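Aldehyde dehydrogenase 12 (Zea mays, PDB 6D97) catalyses the NAD-dependent oxidation of L-glutamate gamma-semialdehyde to glutamate, the last step of proline catabolism in plants. Local coordinates at residues V32-V37 and A131-R136; W53-N58 and K73-Q78; W61-L66 and S400-Y405. All coordinates share one frame; numbering follows the deposited sequence.

Contact 1 (V32-V37 and A131-R136)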
# COMPACT_ATOMS: atom_id res chain seq x y z
N VAL A 32 38.44 -0.04 -22.14
CA VAL A 32 39.47 0.59 -21.33
C VAL A 32 39.98 -0.41 -20.30
O VAL A 32 39.23 -1.27 -19.82
CB VAL A 32 38.94 1.87 -20.64
CG1 VAL A 32 37.87 1.54 -19.61
CG2 VAL A 32 40.07 2.65 -19.99
N SER A 33 41.26 -0.30 -19.97
CA SER A 33 41.88 -1.09 -18.92
C SER A 33 42.17 -0.17 -17.75
O SER A 33 43.06 0.69 -17.85
CB SER A 33 43.16 -1.75 -19.42
OG SER A 33 43.90 -2.30 -18.35
N PRO A 34 41.46 -0.31 -16.62
CA PRO A 34 41.58 0.68 -15.54
C PRO A 34 42.98 0.85 -15.02
O PRO A 34 43.37 1.97 -14.67
CB PRO A 34 40.65 0.12 -14.46
CG PRO A 34 39.66 -0.70 -15.22
CD PRO A 34 40.42 -1.32 -16.34
N GLN A 35 43.77 -0.22 -14.96
CA GLN A 35 45.11 -0.12 -14.40
C GLN A 35 46.14 0.32 -15.44
O GLN A 35 47.21 0.80 -15.05
CB GLN A 35 45.51 -1.46 -13.77
CG GLN A 35 45.16 -2.70 -14.58
CD GLN A 35 43.67 -3.02 -14.56
OE1 GLN A 35 43.01 -2.99 -15.60
NE2 GLN A 35 43.13 -3.30 -13.38
N GLU A 36 45.83 0.21 -16.73
CA GLU A 36 46.76 0.58 -17.79
C GLU A 36 46.69 2.05 -18.17
O GLU A 36 47.72 2.62 -18.58
CB GLU A 36 46.47 -0.26 -19.04
CG GLU A 36 47.66 -1.07 -19.55
CD GLU A 36 47.73 -2.46 -18.93
OE1 GLU A 36 47.94 -2.56 -17.70
OE2 GLU A 36 47.57 -3.45 -19.67
N VAL A 37 45.52 2.67 -18.06
CA VAL A 37 45.29 3.99 -18.64
C VAL A 37 46.18 5.04 -17.98
O VAL A 37 46.24 5.15 -16.75
CB VAL A 37 43.80 4.36 -18.56
CG1 VAL A 37 43.29 4.24 -17.14
CG2 VAL A 37 43.59 5.76 -19.12
N ALA A 131 35.41 -1.14 -9.88
CA ALA A 131 36.00 -0.54 -8.69
C ALA A 131 37.31 0.17 -9.03
O ALA A 131 37.55 1.29 -8.56
CB ALA A 131 36.23 -1.61 -7.63
N LYS A 132 38.15 -0.46 -9.84
CA LYS A 132 39.42 0.15 -10.22
C LYS A 132 39.20 1.37 -11.11
O LYS A 132 39.87 2.39 -10.94
CB LYS A 132 40.31 -0.86 -10.92
CG LYS A 132 41.47 -1.36 -10.08
CD LYS A 132 41.31 -2.82 -9.76
CE LYS A 132 42.56 -3.38 -9.10
NZ LYS A 132 42.75 -4.83 -9.39
N LEU A 133 38.28 1.27 -12.07
CA LEU A 133 38.01 2.40 -12.94
C LEU A 133 37.48 3.60 -12.16
O LEU A 133 37.86 4.74 -12.43
CB LEU A 133 37.02 2.00 -14.04
CG LEU A 133 36.89 2.98 -15.20
CD1 LEU A 133 38.24 3.29 -15.80
CD2 LEU A 133 35.98 2.39 -16.26
N ILE A 134 36.60 3.35 -11.19
CA ILE A 134 36.10 4.41 -10.32
C ILE A 134 37.26 5.08 -9.60
O ILE A 134 37.34 6.32 -9.51
CB ILE A 134 35.07 3.85 -9.31
CG1 ILE A 134 33.76 3.52 -10.02
CG2 ILE A 134 34.84 4.81 -8.16
CD1 ILE A 134 32.79 2.74 -9.16
N GLN A 135 38.18 4.27 -9.07
CA GLN A 135 39.33 4.80 -8.34
C GLN A 135 40.18 5.74 -9.17
O GLN A 135 40.71 6.72 -8.65
CB GLN A 135 40.20 3.65 -7.84
CG GLN A 135 39.80 3.05 -6.53
CD GLN A 135 40.86 2.10 -5.99
OE1 GLN A 135 41.07 1.02 -6.53
NE2 GLN A 135 41.53 2.51 -4.93
N ARG A 136 40.33 5.46 -10.47
CA ARG A 136 41.23 6.27 -11.28
C ARG A 136 40.68 7.67 -11.52
O ARG A 136 41.45 8.62 -11.64
CB ARG A 136 41.52 5.58 -12.61
CG ARG A 136 42.27 4.25 -12.54
CD ARG A 136 43.63 4.36 -11.87
NE ARG A 136 44.45 5.42 -12.46
CZ ARG A 136 45.21 5.28 -13.54
NH1 ARG A 136 45.27 4.11 -14.18
NH2 ARG A 136 45.92 6.30 -13.99

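Contact 2 (W53-N58 and K73-Q78)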
# COMPACT_ATOMS: atom_id res chain seq x y z
N TRP A 53 27.61 4.98 -30.94
CA TRP A 53 28.70 5.69 -30.29
C TRP A 53 29.30 6.72 -31.24
O TRP A 53 29.55 6.43 -32.41
CB TRP A 53 29.76 4.70 -29.82
CG TRP A 53 29.29 3.85 -28.67
CD1 TRP A 53 28.88 2.55 -28.72
CD2 TRP A 53 29.16 4.26 -27.31
NE1 TRP A 53 28.51 2.12 -27.47
CE2 TRP A 53 28.67 3.15 -26.58
CE3 TRP A 53 29.41 5.45 -26.63
CZ2 TRP A 53 28.44 3.21 -25.21
CZ3 TRP A 53 29.17 5.51 -25.27
CH2 TRP A 53 28.69 4.39 -24.57
N THR A 54 29.54 7.92 -30.72
CA THR A 54 29.89 9.05 -31.55
C THR A 54 30.81 9.99 -30.78
O THR A 54 30.69 10.14 -29.56
CB THR A 54 28.64 9.80 -32.01
OG1 THR A 54 29.00 11.07 -32.57
CG2 THR A 54 27.70 10.01 -30.83
N ALA A 55 31.72 10.63 -31.51
CA ALA A 55 32.64 11.59 -30.91
C ALA A 55 32.04 12.99 -30.95
O ALA A 55 30.83 13.16 -30.81
CB ALA A 55 33.99 11.56 -31.63
N SER A 56 32.90 13.99 -31.14
CA SER A 56 32.47 15.38 -31.23
C SER A 56 33.53 16.15 -32.00
O SER A 56 34.58 15.61 -32.36
CB SER A 56 32.25 15.99 -29.84
OG SER A 56 33.46 16.11 -29.12
N ALA A 57 33.23 17.43 -32.25
CA ALA A 57 34.15 18.26 -33.03
C ALA A 57 35.50 18.40 -32.33
O ALA A 57 36.54 18.36 -32.99
CB ALA A 57 33.52 19.63 -33.27
N ASN A 58 35.50 18.53 -31.01
CA ASN A 58 36.74 18.70 -30.27
C ASN A 58 36.73 17.87 -29.00
O ASN A 58 35.68 17.67 -28.38
CB ASN A 58 37.00 20.17 -29.92
CG ASN A 58 38.47 20.54 -29.99
OD1 ASN A 58 38.95 21.02 -31.02
ND2 ASN A 58 39.19 20.29 -28.90
N LYS A 73 40.63 11.47 -22.74
CA LYS A 73 40.03 12.51 -23.57
C LYS A 73 38.54 12.25 -23.71
O LYS A 73 38.11 11.11 -23.90
CB LYS A 73 40.70 12.61 -24.95
CG LYS A 73 40.63 11.38 -25.83
CD LYS A 73 41.28 11.69 -27.18
CE LYS A 73 41.16 10.53 -28.17
NZ LYS A 73 41.61 10.93 -29.54
N VAL A 74 37.75 13.31 -23.58
CA VAL A 74 36.29 13.23 -23.52
C VAL A 74 35.72 14.01 -24.70
O VAL A 74 36.12 15.15 -24.95
CB VAL A 74 35.76 13.77 -22.18
CG1 VAL A 74 34.25 13.72 -22.15
CG2 VAL A 74 36.35 12.98 -21.02
N ALA A 75 34.78 13.39 -25.41
CA ALA A 75 34.18 14.00 -26.60
C ALA A 75 33.08 14.97 -26.18
O ALA A 75 31.88 14.73 -26.32
CB ALA A 75 33.63 12.92 -27.53
N GLU A 76 33.52 16.12 -25.65
CA GLU A 76 32.57 17.09 -25.12
C GLU A 76 31.86 17.81 -26.26
O GLU A 76 32.49 18.39 -27.15
CB GLU A 76 33.28 18.08 -24.20
CG GLU A 76 33.48 17.52 -22.80
CD GLU A 76 33.94 18.56 -21.80
OE1 GLU A 76 34.44 19.61 -22.23
OE2 GLU A 76 33.78 18.32 -20.58
N VAL A 77 30.53 17.75 -26.24
CA VAL A 77 29.69 18.38 -27.25
C VAL A 77 29.62 19.88 -26.98
O VAL A 77 29.51 20.32 -25.83
CB VAL A 77 28.29 17.75 -27.25
CG1 VAL A 77 27.35 18.48 -28.19
CG2 VAL A 77 28.38 16.28 -27.62
N GLN A 78 29.67 20.67 -28.05
CA GLN A 78 29.59 22.12 -27.94
C GLN A 78 28.15 22.57 -28.15
O GLN A 78 27.27 21.80 -28.55
CB GLN A 78 30.54 22.78 -28.93
CG GLN A 78 32.01 22.66 -28.53
CD GLN A 78 32.94 22.59 -29.73
OE1 GLN A 78 33.14 23.58 -30.44
NE2 GLN A 78 33.51 21.41 -29.97

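Contact 3 (W61-L66 and S400-Y405)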
# COMPACT_ATOMS: atom_id res chain seq x y z
N TRP A 61 40.70 17.17 -22.46
CA TRP A 61 41.54 16.26 -21.69
C TRP A 61 41.22 16.35 -20.21
O TRP A 61 41.15 17.44 -19.64
CB TRP A 61 43.02 16.54 -21.93
CG TRP A 61 43.56 16.00 -23.23
CD1 TRP A 61 43.87 16.72 -24.35
CD2 TRP A 61 43.84 14.63 -23.54
NE1 TRP A 61 44.33 15.88 -25.33
CE2 TRP A 61 44.33 14.59 -24.87
CE3 TRP A 61 43.74 13.43 -22.83
CZ2 TRP A 61 44.70 13.40 -25.50
CZ3 TRP A 61 44.11 12.25 -23.46
CH2 TRP A 61 44.59 12.25 -24.78
N ILE A 62 41.03 15.19 -19.59
CA ILE A 62 40.92 15.05 -18.14
C ILE A 62 42.29 14.64 -17.62
O ILE A 62 42.94 13.76 -18.20
CB ILE A 62 39.85 14.02 -17.75
CG1 ILE A 62 38.49 14.40 -18.35
CG2 ILE A 62 39.78 13.86 -16.24
CD1 ILE A 62 38.00 15.77 -17.94
N VAL A 63 42.74 15.27 -16.54
CA VAL A 63 44.03 14.92 -15.96
C VAL A 63 43.84 13.89 -14.86
O VAL A 63 42.81 13.86 -14.17
CB VAL A 63 44.79 16.16 -15.44
CG1 VAL A 63 45.24 17.04 -16.61
CG2 VAL A 63 43.95 16.94 -14.45
N ASP A 64 44.84 13.04 -14.71
CA ASP A 64 44.87 12.05 -13.63
C ASP A 64 44.97 12.78 -12.30
O ASP A 64 45.93 13.53 -12.08
CB ASP A 64 46.06 11.11 -13.83
CG ASP A 64 46.09 9.95 -12.82
OD1 ASP A 64 45.62 10.11 -11.67
OD2 ASP A 64 46.60 8.88 -13.19
N PRO A 65 44.01 12.60 -11.39
CA PRO A 65 44.05 13.33 -10.11
C PRO A 65 45.27 13.03 -9.26
O PRO A 65 45.54 13.78 -8.32
CB PRO A 65 42.77 12.89 -9.40
CG PRO A 65 41.89 12.36 -10.49
CD PRO A 65 42.82 11.73 -11.48
N LEU A 66 46.01 11.96 -9.55
CA LEU A 66 47.17 11.59 -8.74
C LEU A 66 48.48 12.14 -9.29
O LEU A 66 49.45 12.22 -8.54
CB LEU A 66 47.28 10.07 -8.62
CG LEU A 66 46.32 9.32 -7.69
CD1 LEU A 66 46.67 7.84 -7.66
CD2 LEU A 66 46.35 9.90 -6.29
N SER A 400 51.98 14.08 -6.08
CA SER A 400 52.00 14.72 -7.39
C SER A 400 50.59 15.14 -7.82
O SER A 400 50.30 15.21 -9.02
CB SER A 400 52.62 13.79 -8.43
OG SER A 400 54.00 13.57 -8.18
N ILE A 401 49.72 15.41 -6.86
CA ILE A 401 48.35 15.83 -7.15
C ILE A 401 48.38 17.23 -7.74
O ILE A 401 48.90 18.16 -7.11
CB ILE A 401 47.48 15.77 -5.88
CG1 ILE A 401 47.48 14.35 -5.32
CG2 ILE A 401 46.05 16.21 -6.18
CD1 ILE A 401 46.93 14.23 -3.92
N PRO A 402 47.87 17.43 -8.96
CA PRO A 402 47.89 18.76 -9.57
C PRO A 402 47.15 19.77 -8.71
O PRO A 402 46.20 19.43 -8.00
CB PRO A 402 47.19 18.54 -10.92
CG PRO A 402 46.39 17.30 -10.74
CD PRO A 402 47.18 16.44 -9.81
N LYS A 403 47.61 21.02 -8.78
CA LYS A 403 47.15 22.02 -7.82
C LYS A 403 45.68 22.39 -8.00
O LYS A 403 45.11 23.02 -7.11
CB LYS A 403 48.02 23.27 -7.91
CG LYS A 403 49.46 23.05 -7.45
CD LYS A 403 49.54 22.73 -5.96
CE LYS A 403 49.59 24.00 -5.13
NZ LYS A 403 49.23 23.75 -3.70
N ILE A 404 45.05 22.02 -9.12
CA ILE A 404 43.62 22.24 -9.26
C ILE A 404 42.84 21.43 -8.24
O ILE A 404 41.69 21.77 -7.92
CB ILE A 404 43.12 21.90 -10.68
CG1 ILE A 404 43.61 20.52 -11.13
CG2 ILE A 404 43.49 23.00 -11.67
CD1 ILE A 404 42.80 19.92 -12.27
N TYR A 405 43.43 20.36 -7.71
CA TYR A 405 42.78 19.49 -6.74
C TYR A 405 43.42 19.68 -5.38
O TYR A 405 44.63 19.88 -5.27
CB TYR A 405 42.87 18.03 -7.18
CG TYR A 405 42.21 17.76 -8.51
CD1 TYR A 405 41.08 18.47 -8.90
CD2 TYR A 405 42.71 16.79 -9.38
CE1 TYR A 405 40.46 18.23 -10.12
CE2 TYR A 405 42.10 16.55 -10.59
CZ TYR A 405 40.98 17.27 -10.96
OH TYR A 405 40.37 17.02 -12.16
O HOH W 1 40.49 14.61 -13.11
O HOH W 2 50.25 11.59 -6.11

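Contact 1 (V32-V37 and A131-R136)
Pro34 and Arg136 join the N-terminal loop, ahead of strand 43-49, to the last turns of helix 124-137 in this aldehyde dehydrogenase fold. The apolar part is built on the proline ring, whose CB lies 3.6 Å from the backbone N of Leu133 and close to Lys132 CB. Its CG meets Leu133 CB at 4.0 Å, the two side chains crossing at about a right angle. Further along, Leu133 swings CG anti to its backbone N (chi1 -167°), and its CD2 meets Val32 CG1 tip to tip at 3.9 Å. Phe129, one turn back on the same helix, and Gln233 of helix 229-240 close in round this cluster. The Gln35 amide passes the methylenes of Lys132 loosely, while Lys132 NZ pairs with Asp128. The polar part is one guanidinium bonded to backbone carbonyls. Glu36 N and Val37 N both bond Ser33 O, and this turn lets the carbonyls of Pro34 and Val37 converge on Arg136. The arginine is bent at chi2 and chi3, which carries its head round to them while CG stays near Pro34 O. NH2 forms a salt bridge with Asp64, so backbone and carboxylate together fix the group. Arg136 NH1 bonds both Pro34 O and Val37 O at 2.9 Å, each with an N-H...O angle of 136°, so both bonds are bent, and both oxygens are tilted from the guanidinium plane; a weak bond from NH2 reaches Val37 O.

Contact 2 (W53-N58 and K73-Q78)
Ser56 OG stands beside the backbone of Ala75 and Glu76, 3.2 Å from Glu76 O, where a hydrogen bond is possible but not settled because another acceptor competes for the proton. The setting is a mixed four-stranded sheet: strands 52-54 and 70-74 flank strand 43-49, and the chain leaving each of them meets the other beside strand 43-49. The two departing pieces, taken over 55-58 and 74-78, run 71° apart, so they touch over a short span centred on Ser56 and Ala75. Ser56 sets OG between its own N and carbonyl carbon (chi1 67°), which brings the oxygen over the peptide that links Ala75 to Glu76. Ala75 is the centre of an inverse gamma turn, closed by a weak bond from Glu76 N to Val74 O. Its methyl packs 3.8 Å from Ala55 CA and 3.6 Å from Ser56 OG. Asn47, on the intervening strand 43-49, ties the two sides together, its ND2 bonding Ala75 O and, weakly, Ala55 O. Beyond the turn Glu76 starts its side chain away from 53-58; OE2 bonds Ser225 OG, and the side chain lies about 6 Å from that of Lys222, an NAD-binding residue. The contact therefore backs onto the edge of the cofactor-binding region without touching NAD. Nearby, Asn58 O and Glu76 O, both acceptors, approach to 3.5 Å without bonding. Bent at chi2, Gln78 turns its amide back over the loop, and NE2 rests 3.7 Å from Ala57 CB and equally far from Asn58 CB.

Contact 3 (W61-L66 and S400-Y405)
Tyr405 leans on Pro65 and reaches past it toward Val63, joining the loop that leads into strand 411-414 to the chain leaving strand 60-63. A type I beta turn, closed by Tyr405 N on Pro402 O, delivers the residue. From CB the ring departs with CG anti to the carbonyl carbon (chi1 -61°). CD2 then comes 3.8 Å from Pro65 CA, which sits at the ring edge near its plane, and CE2 lies 3.9 Å from Pro65 CB. One face carries Ile404 CD1, offset toward the rim; that methyl also meets Val63 CG2 at 3.9 Å. At the tip, OH is 2.6 Å from a water that donates to Val63 O, so a single water links the phenol to the strand's last carbonyl. A second water donates to Leu66 O at 2.6 Å and accepts from Ser400 N; Leu66 O and Ser400 O, both acceptors, lie only 3.1 Å apart. Pro65 O packs against Ile401 CG2 at 3.3 Å and against Pro402 CD. Asp64 holds the bend as an Asx turn, OD1 accepting from Leu66 N at 2.8 Å; OD2 is held by Arg136 of helix 124-137. The contact sits just beyond an outermost strand, 60-63, of the four-stranded sheet: strand 70-74 lies alongside through Ile62, Pro139 touches Pro65, and the partner loop belongs to the connection between strands 388-391 and 411-414.

Contacts 2 and 3 reach the same mixed sheet, in which strands 70-74 and 60-63 are neighbours, and they touch where Ile62 packs against Val74; their centres are 21 Å apart. Contact 1 brings helix 124-137 up beside this region, its centre 15 Å from that of contact 3, and the two touch where Arg136 O packs on Pro65 CD. Along the chain contact 2 is nested within the loop closed by contact 1, whereas contact 3 crosses both, reaching to residues 400-405. The chain just after edge strand 60-63 thus meets both helix 124-137 and the loop between strands 388-391 and 411-414, while contact 2 lies across the sheet at strands 52-54 and 70-74.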